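Local structure of phosphodiesterase (Pseudomonas aeruginosa, 4G75) at residues A[41-45]-A[84-88]; A[49-54]-A[141-145]; A[93-97]-A[131-135]; A[150-156]-A[269-275]. The protein is a colicin M-like bacteriocin that probably kills related bacteria by magnesium-dependent phosphodiester hydrolysis of the lipid-linked peptidoglycan precursor. All coordinates share one frame; numbering follows the deposited sequence.

Contact 1: residues A[41-45]-A[84-88]; sequences SKGQR and EFIWD. With EDO (1,2-ethanediol), chain M; EDO (1,2-ethanediol), chain I.
Arg45, bent at chi3 (-58°), turns its guanidinium toward Glu84 and Asp88, while Lys42 runs out nearly straight and hooks only at its last bond (chi4 -63°), setting NZ beside Glu84. The Glu84 chain is itself bent at CB-CG, and its OE1 takes two donors. Lys42 NZ reaches Glu84 OE1 on the syn side at 2.7 Å, and Arg45 NH2 comes to the anti lone pair of the same Glu84 OE1, also at 2.7 Å. Asp88 is gripped side-on: Arg45 NE lies 2.6 Å from Asp88 OD2, and Arg45 NH2 lies 3.1 Å from Asp88 OD1, approaching from above the carboxylate plane. The two planes are 53° apart, so this is a twisted pairing. Arg45 NH1 turns back within its own helix to Ser41 OG at 3.0 Å, and Ser41 OG is also bonded to Gly38 O. One water joins Lys42 NZ to Asp88 OD1 and a second joins Lys42 NZ to Glu84 OE2. Asp88 OD2 has another partner in Tyr49 OH. Two cations thus face two carboxylates in a buried salt-bridge network between helices 34-49 and 81-102, whose local axes are 11.9 Å apart; such mutual compensation would be expected to favour the charged forms of all four groups.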
loop_
_atom_site.group_PDB
_atom_site.type_symbol
_atom_site.label_atom_id
_atom_site.label_comp_id
_atom_site.label_asym_id
_atom_site.label_seq_id
_atom_site.Cartn_x
_atom_site.Cartn_y
_atom_site.Cartn_z
ATOM N N SER A 41 -0.099 -13.651 -19.437
ATOM C CA SER A 41 -1.119 -13.101 -18.557
ATOM C C SER A 41 -0.571 -11.989 -17.644
ATOM O O SER A 41 -1.316 -11.106 -17.227
ATOM C CB SER A 41 -1.805 -14.201 -17.727
ATOM O OG SER A 41 -0.956 -14.688 -16.696
ATOM N N LYS A 42 0.724 -12.029 -17.346
ATOM C CA LYS A 42 1.334 -11.006 -16.488
ATOM C C LYS A 42 1.247 -9.606 -17.094
ATOM O O LYS A 42 1.166 -8.602 -16.371
ATOM C CB LYS A 42 2.794 -11.365 -16.174
ATOM C CG LYS A 42 2.952 -12.693 -15.441
ATOM C CD LYS A 42 4.409 -12.986 -15.070
ATOM C CE LYS A 42 4.580 -14.456 -14.635
ATOM N NZ LYS A 42 3.780 -14.771 -13.397
ATOM N N GLY A 43 1.250 -9.537 -18.424
ATOM C CA GLY A 43 1.240 -8.256 -19.111
ATOM C C GLY A 43 0.036 -7.389 -18.782
ATOM O O GLY A 43 0.189 -6.238 -18.362
ATOM N N GLN A 44 -1.168 -7.926 -18.962
ATOM C CA GLN A 44 -2.361 -7.129 -18.702
ATOM C C GLN A 44 -2.543 -6.833 -17.213
ATOM O O GLN A 44 -3.017 -5.755 -16.843
ATOM C CB GLN A 44 -3.618 -7.781 -19.282
ATOM C CG GLN A 44 -4.784 -6.809 -19.389
ATOM C CD GLN A 44 -4.434 -5.565 -20.201
ATOM O OE1 GLN A 44 -3.580 -5.606 -21.092
ATOM N NE2 GLN A 44 -5.099 -4.457 -19.901
ATOM N N ARG A 45 -2.167 -7.776 -16.354
ATOM C CA ARG A 45 -2.234 -7.496 -14.928
ATOM C C ARG A 45 -1.270 -6.369 -14.572
ATOM O O ARG A 45 -1.616 -5.467 -13.817
ATOM C CB ARG A 45 -1.962 -8.747 -14.088
ATOM C CG ARG A 45 -2.994 -9.865 -14.271
ATOM C CD ARG A 45 -2.973 -10.834 -13.080
ATOM N NE ARG A 45 -1.652 -11.422 -12.892
ATOM C CZ ARG A 45 -1.209 -12.491 -13.549
ATOM N NH1 ARG A 45 -1.990 -13.100 -14.433
ATOM N NH2 ARG A 45 0.015 -12.948 -13.329
ATOM N N GLU A 84 -0.587 -18.002 -10.818
ATOM C CA GLU A 84 -0.424 -16.587 -11.118
ATOM C C GLU A 84 -0.738 -15.708 -9.910
ATOM O O GLU A 84 -0.089 -14.677 -9.701
ATOM C CB GLU A 84 -1.270 -16.183 -12.327
ATOM C CG GLU A 84 -0.768 -16.782 -13.638
ATOM C CD GLU A 84 0.720 -16.550 -13.847
ATOM O OE1 GLU A 84 1.159 -15.382 -13.763
ATOM O OE2 GLU A 84 1.450 -17.537 -14.092
ATOM N N PHE A 85 -1.722 -16.114 -9.108
ATOM C CA PHE A 85 -2.048 -15.366 -7.898
ATOM C C PHE A 85 -0.849 -15.437 -6.961
ATOM O O PHE A 85 -0.403 -14.427 -6.405
ATOM C CB PHE A 85 -3.289 -15.959 -7.225
ATOM C CG PHE A 85 -3.786 -15.164 -6.042
ATOM C CD1 PHE A 85 -4.847 -14.277 -6.183
ATOM C CD2 PHE A 85 -3.200 -15.308 -4.795
ATOM C CE1 PHE A 85 -5.317 -13.547 -5.092
ATOM C CE2 PHE A 85 -3.661 -14.580 -3.706
ATOM C CZ PHE A 85 -4.716 -13.704 -3.853
ATOM N N ILE A 86 -0.317 -16.640 -6.791
ATOM C CA ILE A 86 0.821 -16.841 -5.898
ATOM C C ILE A 86 2.044 -16.029 -6.319
ATOM O O ILE A 86 2.657 -15.355 -5.490
ATOM C CB ILE A 86 1.185 -18.323 -5.775
ATOM C CG1 ILE A 86 0.071 -19.047 -5.010
ATOM C CG2 ILE A 86 2.522 -18.472 -5.078
ATOM C CD1 ILE A 86 0.104 -20.563 -5.123
ATOM N N TRP A 87 2.393 -16.088 -7.602
ATOM C CA TRP A 87 3.538 -15.326 -8.100
ATOM C C TRP A 87 3.348 -13.806 -8.037
ATOM O O TRP A 87 4.306 -13.089 -7.800
ATOM C CB TRP A 87 3.946 -15.769 -9.516
ATOM C CG TRP A 87 4.812 -16.999 -9.534
ATOM C CD1 TRP A 87 4.545 -18.178 -10.165
ATOM C CD2 TRP A 87 6.083 -17.166 -8.891
ATOM N NE1 TRP A 87 5.573 -19.069 -9.958
ATOM C CE2 TRP A 87 6.529 -18.472 -9.179
ATOM C CE3 TRP A 87 6.887 -16.338 -8.101
ATOM C CZ2 TRP A 87 7.742 -18.968 -8.709
ATOM C CZ3 TRP A 87 8.097 -16.833 -7.635
ATOM C CH2 TRP A 87 8.509 -18.139 -7.937
ATOM N N ASP A 88 2.129 -13.320 -8.251
ATOM C CA ASP A 88 1.856 -11.890 -8.117
ATOM C C ASP A 88 2.029 -11.468 -6.654
ATOM O O ASP A 88 2.539 -10.384 -6.362
ATOM C CB ASP A 88 0.442 -11.538 -8.598
ATOM C CG ASP A 88 0.356 -11.309 -10.104
ATOM O OD1 ASP A 88 1.321 -11.633 -10.847
ATOM O OD2 ASP A 88 -0.701 -10.805 -10.547
HETATM C C1 EDO M . 0.179 -20.803 -15.786
HETATM O O1 EDO M . 0.481 -20.049 -14.605
HETATM C C2 EDO M . -1.063 -20.239 -16.468
HETATM O O2 EDO M . -2.043 -19.915 -15.472
HETATM C C1 EDO I . -2.046 -3.494 -24.465
HETATM O O1 EDO I . -0.752 -3.919 -24.914
HETATM C C2 EDO I . -2.044 -3.423 -22.943
HETATM O O2 EDO I . -3.351 -3.105 -22.450
HETATM O O HOH W 1 3.753 -12.809 -11.303
HETATM O O HOH W 2 4.112 -17.785 -13.987
#

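Contact 2: residues A[49-54]-A[141-145]. With EDO (1,2-ethanediol), chain H.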
loop_
_atom_site.group_PDB
_atom_site.type_symbol
_atom_site.label_atom_id
_atom_site.label_comp_id
_atom_site.label_asym_id
_atom_site.label_seq_id
_atom_site.Cartn_x
_atom_site.Cartn_y
_atom_site.Cartn_z
ATOM N N TYR A 49 -1.623 -2.888 -12.558
ATOM C CA TYR A 49 -0.839 -2.618 -11.350
ATOM C C TYR A 49 -0.112 -1.271 -11.389
ATOM O O TYR A 49 -0.066 -0.552 -10.372
ATOM C CB TYR A 49 0.161 -3.749 -11.062
ATOM C CG TYR A 49 -0.451 -5.074 -10.641
ATOM C CD1 TYR A 49 -1.442 -5.131 -9.670
ATOM C CD2 TYR A 49 -0.003 -6.274 -11.195
ATOM C CE1 TYR A 49 -1.986 -6.328 -9.270
ATOM C CE2 TYR A 49 -0.542 -7.491 -10.804
ATOM C CZ TYR A 49 -1.532 -7.513 -9.840
ATOM O OH TYR A 49 -2.082 -8.705 -9.442
ATOM N N VAL A 50 0.455 -0.914 -12.542
ATOM C CA VAL A 50 1.238 0.316 -12.606
ATOM C C VAL A 50 0.390 1.571 -12.395
ATOM O O VAL A 50 0.929 2.646 -12.175
ATOM C CB VAL A 50 2.086 0.455 -13.902
ATOM C CG1 VAL A 50 3.104 -0.671 -14.007
ATOM C CG2 VAL A 50 1.190 0.521 -15.141
ATOM N N ASN A 51 -0.930 1.439 -12.450
ATOM C CA ASN A 51 -1.802 2.558 -12.080
ATOM C C ASN A 51 -2.626 2.288 -10.817
ATOM O O ASN A 51 -3.623 2.963 -10.550
ATOM C CB ASN A 51 -2.690 2.992 -13.251
ATOM C CG ASN A 51 -1.947 3.862 -14.241
ATOM O OD1 ASN A 51 -1.241 4.797 -13.857
ATOM N ND2 ASN A 51 -2.090 3.553 -15.521
ATOM N N GLY A 52 -2.190 1.303 -10.038
ATOM C CA GLY A 52 -2.791 1.018 -8.748
ATOM C C GLY A 52 -4.110 0.270 -8.788
ATOM O O GLY A 52 -4.782 0.139 -7.765
ATOM N N ASP A 53 -4.481 -0.225 -9.964
ATOM C CA ASP A 53 -5.726 -0.967 -10.132
ATOM C C ASP A 53 -5.478 -2.420 -9.735
ATOM O O ASP A 53 -5.465 -3.305 -10.582
ATOM C CB ASP A 53 -6.163 -0.868 -11.597
ATOM C CG ASP A 53 -7.598 -1.317 -11.823
ATOM O OD1 ASP A 53 -8.433 -1.188 -10.900
ATOM O OD2 ASP A 53 -7.894 -1.789 -12.944
ATOM N N TRP A 54 -5.275 -2.662 -8.439
ATOM C CA TRP A 54 -4.693 -3.928 -7.991
ATOM C C TRP A 54 -5.704 -4.976 -7.532
ATOM O O TRP A 54 -5.411 -6.177 -7.546
ATOM C CB TRP A 54 -3.671 -3.671 -6.874
ATOM C CG TRP A 54 -4.275 -3.187 -5.589
ATOM C CD1 TRP A 54 -4.709 -1.924 -5.307
ATOM C CD2 TRP A 54 -4.509 -3.963 -4.403
ATOM N NE1 TRP A 54 -5.200 -1.865 -4.024
ATOM C CE2 TRP A 54 -5.086 -3.103 -3.446
ATOM C CE3 TRP A 54 -4.283 -5.299 -4.060
ATOM C CZ2 TRP A 54 -5.438 -3.535 -2.171
ATOM C CZ3 TRP A 54 -4.632 -5.722 -2.790
ATOM C CH2 TRP A 54 -5.206 -4.846 -1.864
ATOM N N VAL A 141 1.727 3.240 -5.983
ATOM C CA VAL A 141 0.690 2.393 -6.590
ATOM C C VAL A 141 0.773 0.927 -6.176
ATOM O O VAL A 141 -0.219 0.211 -6.250
ATOM C CB VAL A 141 0.679 2.475 -8.148
ATOM C CG1 VAL A 141 0.421 3.897 -8.607
ATOM C CG2 VAL A 141 1.977 1.929 -8.742
ATOM N N TYR A 142 1.951 0.478 -5.745
ATOM C CA TYR A 142 2.120 -0.927 -5.372
ATOM C C TYR A 142 1.928 -1.166 -3.880
ATOM O O TYR A 142 1.933 -2.310 -3.426
ATOM C CB TYR A 142 3.512 -1.453 -5.758
ATOM C CG TYR A 142 3.865 -1.393 -7.236
ATOM C CD1 TYR A 142 3.047 -1.981 -8.190
ATOM C CD2 TYR A 142 5.034 -0.783 -7.663
ATOM C CE1 TYR A 142 3.369 -1.940 -9.530
ATOM C CE2 TYR A 142 5.372 -0.744 -9.006
ATOM C CZ TYR A 142 4.532 -1.326 -9.930
ATOM O OH TYR A 142 4.850 -1.297 -11.269
ATOM N N THR A 143 1.770 -0.098 -3.109
ATOM C CA THR A 143 1.834 -0.227 -1.652
ATOM C C THR A 143 0.652 -0.979 -1.031
ATOM O O THR A 143 0.850 -1.841 -0.166
ATOM C CB THR A 143 2.039 1.140 -0.970
ATOM O OG1 THR A 143 3.362 1.611 -1.263
ATOM C CG2 THR A 143 1.875 1.017 0.554
ATOM N N PRO A 144 -0.579 -0.660 -1.454
ATOM C CA PRO A 144 -1.677 -1.455 -0.893
ATOM C C PRO A 144 -1.534 -2.944 -1.220
ATOM O O PRO A 144 -1.782 -3.794 -0.360
ATOM C CB PRO A 144 -2.910 -0.861 -1.570
ATOM C CG PRO A 144 -2.524 0.587 -1.805
ATOM C CD PRO A 144 -1.066 0.506 -2.217
ATOM N N ALA A 145 -1.138 -3.263 -2.447
ATOM C CA ALA A 145 -0.957 -4.667 -2.810
ATOM C C ALA A 145 0.186 -5.298 -2.022
ATOM O O ALA A 145 0.094 -6.447 -1.586
ATOM C CB ALA A 145 -0.728 -4.822 -4.317
HETATM C C1 EDO H . -3.221 7.552 -9.827
HETATM O O1 EDO H . -4.335 7.780 -8.956
HETATM C C2 EDO H . -3.201 6.092 -10.262
HETATM O O2 EDO H . -4.420 5.788 -10.953
HETATM O O HOH W 3 -0.710 -1.945 -8.080
#
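Apolar packing centres on Trp54, whose CG stands between the backbone N and the carbonyl carbon (chi1 68°), laying the indole along Pro144 and Ala145. Pro144 CB sits above one face near the rim, 3.5 Å from Trp54 NE1, and Ala145 CB meets Trp54 CE3 at 3.6 Å. A CH-pi contact joins the same surfaces, Ala145 CA standing 3.9 Å from the centroid of the six-membered ring of Trp54. Farther along, Val141 CB packs on the backbone of Gly52, 3.6 Å from Gly52 N, while Val141 CG2 nears Tyr49 O. Val50 and Tyr142 run side by side, with Val50 CG1 3.3 Å from Tyr142 OH, a hydroxyl bonded to Arg106 O. Polar linkage between the backbones comes through a water that donates to Tyr49 O (2.8 Å) and Val141 O (2.9 Å). Gly52, at positive phi (78°), is the C-prime residue of a Schellman motif ending helix 34-49; the chain there packs on Val141 and Tyr142, and the loop beyond brings Trp54 onto the first turn of helix 143-153.

Contact 3: residues A[93-97]-A[131-135]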
loop_
_atom_site.group_PDB
_atom_site.type_symbol
_atom_site.label_atom_id
_atom_site.label_comp_id
_atom_site.label_asym_id
_atom_site.label_seq_id
_atom_site.Cartn_x
_atom_site.Cartn_y
_atom_site.Cartn_z
ATOM N N PRO A 93 5.220 -7.112 -3.690
ATOM C CA PRO A 93 5.989 -6.412 -2.650
ATOM C C PRO A 93 7.392 -6.044 -3.112
ATOM O O PRO A 93 7.952 -5.052 -2.636
ATOM C CB PRO A 93 6.091 -7.444 -1.517
ATOM C CG PRO A 93 5.050 -8.443 -1.790
ATOM C CD PRO A 93 4.804 -8.457 -3.267
ATOM N N GLN A 94 7.961 -6.835 -4.014
ATOM C CA GLN A 94 9.293 -6.541 -4.526
ATOM C C GLN A 94 9.264 -5.311 -5.428
ATOM O O GLN A 94 10.165 -4.479 -5.376
ATOM C CB GLN A 94 9.880 -7.747 -5.266
ATOM C CG GLN A 94 11.302 -7.520 -5.777
ATOM C CD GLN A 94 12.316 -7.471 -4.648
ATOM O OE1 GLN A 94 12.465 -8.426 -3.890
ATOM N NE2 GLN A 94 13.013 -6.342 -4.523
ATOM N N ALA A 95 8.215 -5.186 -6.238
ATOM C CA ALA A 95 8.040 -4.007 -7.079
ATOM C C ALA A 95 7.926 -2.747 -6.218
ATOM O O ALA A 95 8.530 -1.713 -6.507
ATOM C CB ALA A 95 6.797 -4.158 -7.958
ATOM N N ASP A 96 7.142 -2.836 -5.152
ATOM C CA ASP A 96 6.996 -1.691 -4.271
ATOM C C ASP A 96 8.339 -1.307 -3.667
ATOM O O ASP A 96 8.695 -0.117 -3.602
ATOM C CB ASP A 96 5.988 -1.964 -3.158
ATOM C CG ASP A 96 5.637 -0.703 -2.394
ATOM O OD1 ASP A 96 4.884 0.123 -2.953
ATOM O OD2 ASP A 96 6.131 -0.532 -1.259
ATOM N N TYR A 97 9.081 -2.314 -3.223
ATOM C CA TYR A 97 10.363 -2.076 -2.576
ATOM C C TYR A 97 11.393 -1.539 -3.564
ATOM O O TYR A 97 12.276 -0.765 -3.189
ATOM C CB TYR A 97 10.887 -3.340 -1.896
ATOM C CG TYR A 97 12.048 -3.044 -0.980
ATOM C CD1 TYR A 97 11.863 -2.298 0.175
ATOM C CD2 TYR A 97 13.335 -3.483 -1.283
ATOM C CE1 TYR A 97 12.923 -2.002 1.017
ATOM C CE2 TYR A 97 14.406 -3.192 -0.442
ATOM C CZ TYR A 97 14.187 -2.451 0.707
ATOM O OH TYR A 97 15.238 -2.147 1.547
ATOM N N ARG A 131 12.147 -12.709 2.944
ATOM C CA ARG A 131 12.817 -11.566 2.340
ATOM C C ARG A 131 12.870 -10.407 3.342
ATOM O O ARG A 131 12.160 -9.414 3.195
ATOM C CB ARG A 131 12.088 -11.149 1.054
ATOM C CG ARG A 131 12.056 -12.245 -0.019
ATOM C CD ARG A 131 11.286 -11.825 -1.274
ATOM N NE ARG A 131 9.838 -11.810 -1.065
ATOM C CZ ARG A 131 8.956 -11.428 -1.986
ATOM N NH1 ARG A 131 9.371 -11.037 -3.188
ATOM N NH2 ARG A 131 7.660 -11.438 -1.710
ATOM N N PRO A 132 13.729 -10.532 4.367
ATOM C CA PRO A 132 13.731 -9.599 5.500
ATOM C C PRO A 132 14.130 -8.180 5.104
ATOM O O PRO A 132 13.790 -7.244 5.821
ATOM C CB PRO A 132 14.792 -10.187 6.443
ATOM C CG PRO A 132 15.109 -11.551 5.909
ATOM C CD PRO A 132 14.826 -11.506 4.451
ATOM N N LYS A 133 14.841 -8.028 3.989
ATOM C CA LYS A 133 15.257 -6.707 3.526
ATOM C C LYS A 133 14.070 -5.833 3.124
ATOM O O LYS A 133 14.137 -4.606 3.191
ATOM C CB LYS A 133 16.231 -6.824 2.354
ATOM C CG LYS A 133 17.660 -7.150 2.759
ATOM C CD LYS A 133 18.629 -6.859 1.621
ATOM C CE LYS A 133 20.060 -6.726 2.128
ATOM N NZ LYS A 133 20.946 -6.035 1.146
ATOM N N ILE A 134 12.985 -6.459 2.688
ATOM C CA ILE A 134 11.793 -5.694 2.327
ATOM C C ILE A 134 11.051 -5.285 3.600
ATOM O O ILE A 134 10.259 -6.059 4.140
ATOM C CB ILE A 134 10.870 -6.502 1.400
ATOM C CG1 ILE A 134 11.642 -6.959 0.157
ATOM C CG2 ILE A 134 9.660 -5.678 0.997
ATOM C CD1 ILE A 134 10.825 -7.856 -0.770
ATOM N N ASP A 135 11.306 -4.067 4.080
ATOM C CA ASP A 135 10.840 -3.660 5.402
ATOM C C ASP A 135 10.165 -2.290 5.452
ATOM O O ASP A 135 9.757 -1.831 6.522
ATOM C CB ASP A 135 11.991 -3.710 6.421
ATOM C CG ASP A 135 13.098 -2.717 6.111
ATOM O OD1 ASP A 135 12.986 -1.962 5.127
ATOM O OD2 ASP A 135 14.095 -2.691 6.858
HETATM O O HOH W 4 11.805 -10.863 -4.479
HETATM O O HOH W 5 14.613 -0.476 3.566
HETATM O O HOH W 6 16.323 -3.241 4.139
#
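Tyr97 reaches across from helix 81-102 to the turn at 131-135, and its ring lies over Ile134. Tyr97 CB touches Ile134 CG2 at 3.9 Å. With CG anti to the backbone N (chi1 -168°), the ring swings out from the helix and over the turn, where CG and CD2 meet Ile134 CG1, and CD1 nears Ile134 CA. That CA stands over the middle of the face, 4.1 Å from the Tyr97 ring centroid and 12° off its normal, a CH-pi contact. Farther out, Tyr97 CE1 lies by Lys133 O and Asp135 N, and Tyr97 CZ is 3.3 Å from Lys133 O. At the tip, two waters are bonded to Tyr97 OH; one of them donates to Asp135 OD1, the other to Lys133 O. One turn back along the helix, Gln94 OE1 rests 3.6 Å from Ile134 CD1 and takes a bond from a water that in turn accepts from Arg131 NH1, 2.8 Å away, while Gln94 NE2 is hydrogen-bonded to Asn98 OD1. The bent Arg131 chain reaches alongside Pro93 and Gln94, Arg131 NH2 4.0 Å from Pro93 CG; its NH1 is bonded to Phe90 O, and its guanidinium makes a cation-pi contact with the Phe90 ring. Residues 131-134 form a type I beta turn, closed by the bond from Ile134 N to Arg131 O (3.1 Å); this surface turn packs against one side of helix 81-102.

Contact 4: residues A[150-156]-A[269-275]; sequences HYLTGKG and FKDTTPY
Aromatic contacts join His150 and Tyr151 to residues 272-275. Tyr275 CG lies between the backbone N and the carbonyl carbon (chi1 62°), which presents the ring face to His150; the His150 edge points into it, CD2 over its centre, in a T-shaped pair with planes at 71°. Two CH-pi contacts add to it: Thr272 CG2 stands 3.5 Å from the Tyr151 ring centroid, and Leu152 CD1 lies 4.0 Å from the Phe269 ring centroid. Among direct polar links, Thr273 N donates to Tyr151 O at 3.0 Å, fairly straight (159°), while Thr272 CA makes a CA-H...O contact with the same oxygen. Thr272 N closes the type I turn on Phe269 O, and Thr272 OG1 gives that oxygen a second bond. One water lies between Gly156 N and Thr273 O, another between Lys155 N and Asp271 O, a third between Lys155 NZ and Asp271 OD2. Residues 269-275 thus run along the end of helix 143-153 into strand 275-278, parallel to strand 159-160, while Leu152 and Phe269 also touch Ile89 of helix 81-102.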
loop_
_atom_site.group_PDB
_atom_site.type_symbol
_atom_site.label_atom_id
_atom_site.label_comp_id
_atom_site.label_asym_id
_atom_site.label_seq_id
_atom_site.Cartn_x
_atom_site.Cartn_y
_atom_site.Cartn_z
ATOM N N HIS A 150 2.093 -8.874 2.285
ATOM C CA HIS A 150 2.780 -9.093 3.553
ATOM C C HIS A 150 1.862 -9.707 4.614
ATOM O O HIS A 150 2.310 -10.436 5.508
ATOM C CB HIS A 150 3.410 -7.801 4.078
ATOM C CG HIS A 150 4.350 -8.030 5.219
ATOM N ND1 HIS A 150 5.672 -8.372 5.033
ATOM C CD2 HIS A 150 4.146 -8.018 6.557
ATOM C CE1 HIS A 150 6.251 -8.531 6.210
ATOM N NE2 HIS A 150 5.345 -8.326 7.151
ATOM N N TYR A 151 0.577 -9.399 4.522
ATOM C CA TYR A 151 -0.431 -10.013 5.377
ATOM C C TYR A 151 -0.459 -11.529 5.131
ATOM O O TYR A 151 -0.503 -12.335 6.072
ATOM C CB TYR A 151 -1.781 -9.367 5.058
ATOM C CG TYR A 151 -2.981 -9.917 5.785
ATOM C CD1 TYR A 151 -3.038 -9.927 7.179
ATOM C CD2 TYR A 151 -4.086 -10.375 5.080
ATOM C CE1 TYR A 151 -4.155 -10.417 7.842
ATOM C CE2 TYR A 151 -5.207 -10.862 5.735
ATOM C CZ TYR A 151 -5.235 -10.881 7.110
ATOM O OH TYR A 151 -6.351 -11.361 7.757
ATOM N N LEU A 152 -0.395 -11.912 3.859
ATOM C CA LEU A 152 -0.472 -13.322 3.481
ATOM C C LEU A 152 0.789 -14.126 3.787
ATOM O O LEU A 152 0.706 -15.312 4.110
ATOM C CB LEU A 152 -0.791 -13.466 1.985
ATOM C CG LEU A 152 -2.066 -12.795 1.473
ATOM C CD1 LEU A 152 -2.373 -13.261 0.051
ATOM C CD2 LEU A 152 -3.242 -13.066 2.387
ATOM N N THR A 153 1.953 -13.486 3.691
ATOM C CA THR A 153 3.212 -14.225 3.688
ATOM C C THR A 153 4.321 -13.674 4.588
ATOM O O THR A 153 5.372 -14.302 4.724
ATOM C CB THR A 153 3.786 -14.327 2.250
ATOM O OG1 THR A 153 4.034 -13.007 1.745
ATOM C CG2 THR A 153 2.809 -15.048 1.329
ATOM N N GLY A 154 4.106 -12.506 5.185
ATOM C CA GLY A 154 5.144 -11.872 5.985
ATOM C C GLY A 154 5.317 -12.442 7.387
ATOM O O GLY A 154 6.274 -12.113 8.083
ATOM N N LYS A 155 4.391 -13.300 7.799
ATOM C CA LYS A 155 4.487 -13.986 9.093
ATOM C C LYS A 155 4.675 -13.025 10.265
ATOM O O LYS A 155 5.480 -13.281 11.163
ATOM C CB LYS A 155 5.614 -15.019 9.074
ATOM C CG LYS A 155 5.372 -16.153 8.091
ATOM C CD LYS A 155 6.389 -17.281 8.279
ATOM C CE LYS A 155 5.922 -18.553 7.597
ATOM N NZ LYS A 155 6.966 -19.609 7.609
ATOM N N GLY A 156 3.943 -11.918 10.243
ATOM C CA GLY A 156 3.857 -11.051 11.404
ATOM C C GLY A 156 4.925 -9.974 11.491
ATOM O O GLY A 156 4.884 -9.133 12.386
ATOM N N PHE A 269 -3.371 -19.578 2.049
ATOM C CA PHE A 269 -2.165 -18.952 2.554
ATOM C C PHE A 269 -2.188 -19.124 4.064
ATOM O O PHE A 269 -2.617 -18.241 4.798
ATOM C CB PHE A 269 -2.124 -17.472 2.157
ATOM C CG PHE A 269 -1.720 -17.241 0.724
ATOM C CD1 PHE A 269 -0.417 -16.893 0.405
ATOM C CD2 PHE A 269 -2.644 -17.378 -0.303
ATOM C CE1 PHE A 269 -0.040 -16.680 -0.917
ATOM C CE2 PHE A 269 -2.273 -17.173 -1.627
ATOM C CZ PHE A 269 -0.973 -16.815 -1.932
ATOM N N LYS A 270 -1.743 -20.295 4.511
ATOM C CA LYS A 270 -1.940 -20.727 5.889
ATOM C C LYS A 270 -1.153 -19.920 6.918
ATOM O O LYS A 270 -1.389 -20.045 8.118
ATOM C CB LYS A 270 -1.621 -22.216 6.018
ATOM C CG LYS A 270 -2.513 -23.106 5.162
ATOM C CD LYS A 270 -2.381 -24.565 5.568
ATOM C CE LYS A 270 -3.443 -25.430 4.907
ATOM N NZ LYS A 270 -3.289 -26.865 5.286
ATOM N N ASP A 271 -0.222 -19.094 6.456
ATOM C CA ASP A 271 0.554 -18.257 7.370
ATOM C C ASP A 271 -0.001 -16.843 7.515
ATOM O O ASP A 271 0.587 -16.021 8.207
ATOM C CB ASP A 271 2.016 -18.198 6.923
ATOM C CG ASP A 271 2.671 -19.561 6.915
ATOM O OD1 ASP A 271 2.534 -20.290 7.919
ATOM O OD2 ASP A 271 3.323 -19.898 5.905
ATOM N N THR A 272 -1.128 -16.564 6.864
ATOM C CA THR A 272 -1.735 -15.236 6.928
ATOM C C THR A 272 -1.927 -14.778 8.366
ATOM O O THR A 272 -2.488 -15.504 9.184
ATOM C CB THR A 272 -3.103 -15.204 6.230
ATOM O OG1 THR A 272 -2.939 -15.508 4.839
ATOM C CG2 THR A 272 -3.747 -13.826 6.373
ATOM N N THR A 273 -1.478 -13.567 8.672
ATOM C CA THR A 273 -1.640 -13.035 10.025
ATOM C C THR A 273 -1.432 -11.522 10.039
ATOM O O THR A 273 -0.642 -10.993 9.253
ATOM C CB THR A 273 -0.679 -13.727 11.014
ATOM O OG1 THR A 273 -1.126 -13.517 12.361
ATOM C CG2 THR A 273 0.745 -13.211 10.846
ATOM N N PRO A 274 -2.157 -10.816 10.914
ATOM C CA PRO A 274 -1.960 -9.367 11.005
ATOM C C PRO A 274 -0.517 -9.027 11.363
ATOM O O PRO A 274 0.210 -9.846 11.937
ATOM C CB PRO A 274 -2.898 -8.960 12.146
ATOM C CG PRO A 274 -3.952 -10.023 12.159
ATOM C CD PRO A 274 -3.211 -11.287 11.832
ATOM N N TYR A 275 -0.099 -7.814 11.027
ATOM C CA TYR A 275 1.234 -7.364 11.405
ATOM C C TYR A 275 1.197 -5.863 11.646
ATOM O O TYR A 275 0.340 -5.177 11.101
ATOM C CB TYR A 275 2.241 -7.689 10.308
ATOM C CG TYR A 275 1.948 -6.997 9.000
ATOM C CD1 TYR A 275 2.582 -5.803 8.664
ATOM C CD2 TYR A 275 1.031 -7.531 8.107
ATOM C CE1 TYR A 275 2.314 -5.164 7.460
ATOM C CE2 TYR A 275 0.760 -6.900 6.896
ATOM C CZ TYR A 275 1.408 -5.723 6.581
ATOM O OH TYR A 275 1.130 -5.103 5.394
HETATM O O HOH W 7 2.026 -10.960 8.383
HETATM O O HOH W 8 1.825 -13.986 6.937
HETATM O O HOH W 9 5.541 -21.340 5.613
#

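Contacts 1 and 3 share helix 81-102, and contacts 2 and 4 share helix 143-153, so one or other of these two helices takes part in each. Along the chain contacts 1 and 2 cross, contact 3 is nested inside the loop that contact 2 closes, and contact 4 comes last. The centres of contacts 1 and 2 are 13 Å apart, joined through Asp88 and Tyr49, and those of contacts 2 and 3 are 15 Å apart, joined through Thr143 and Asp96. Contact 4, its centre 20 Å from that of contact 1, meets it where Phe85 and Ile86 pack on Phe269. Contact 1 joins two early helices, contact 2 carries the connection to helix 143-153, and contact 4 leads on to strand 275-278, with the Tyr275 side chain about 11 Å from the magnesium ion.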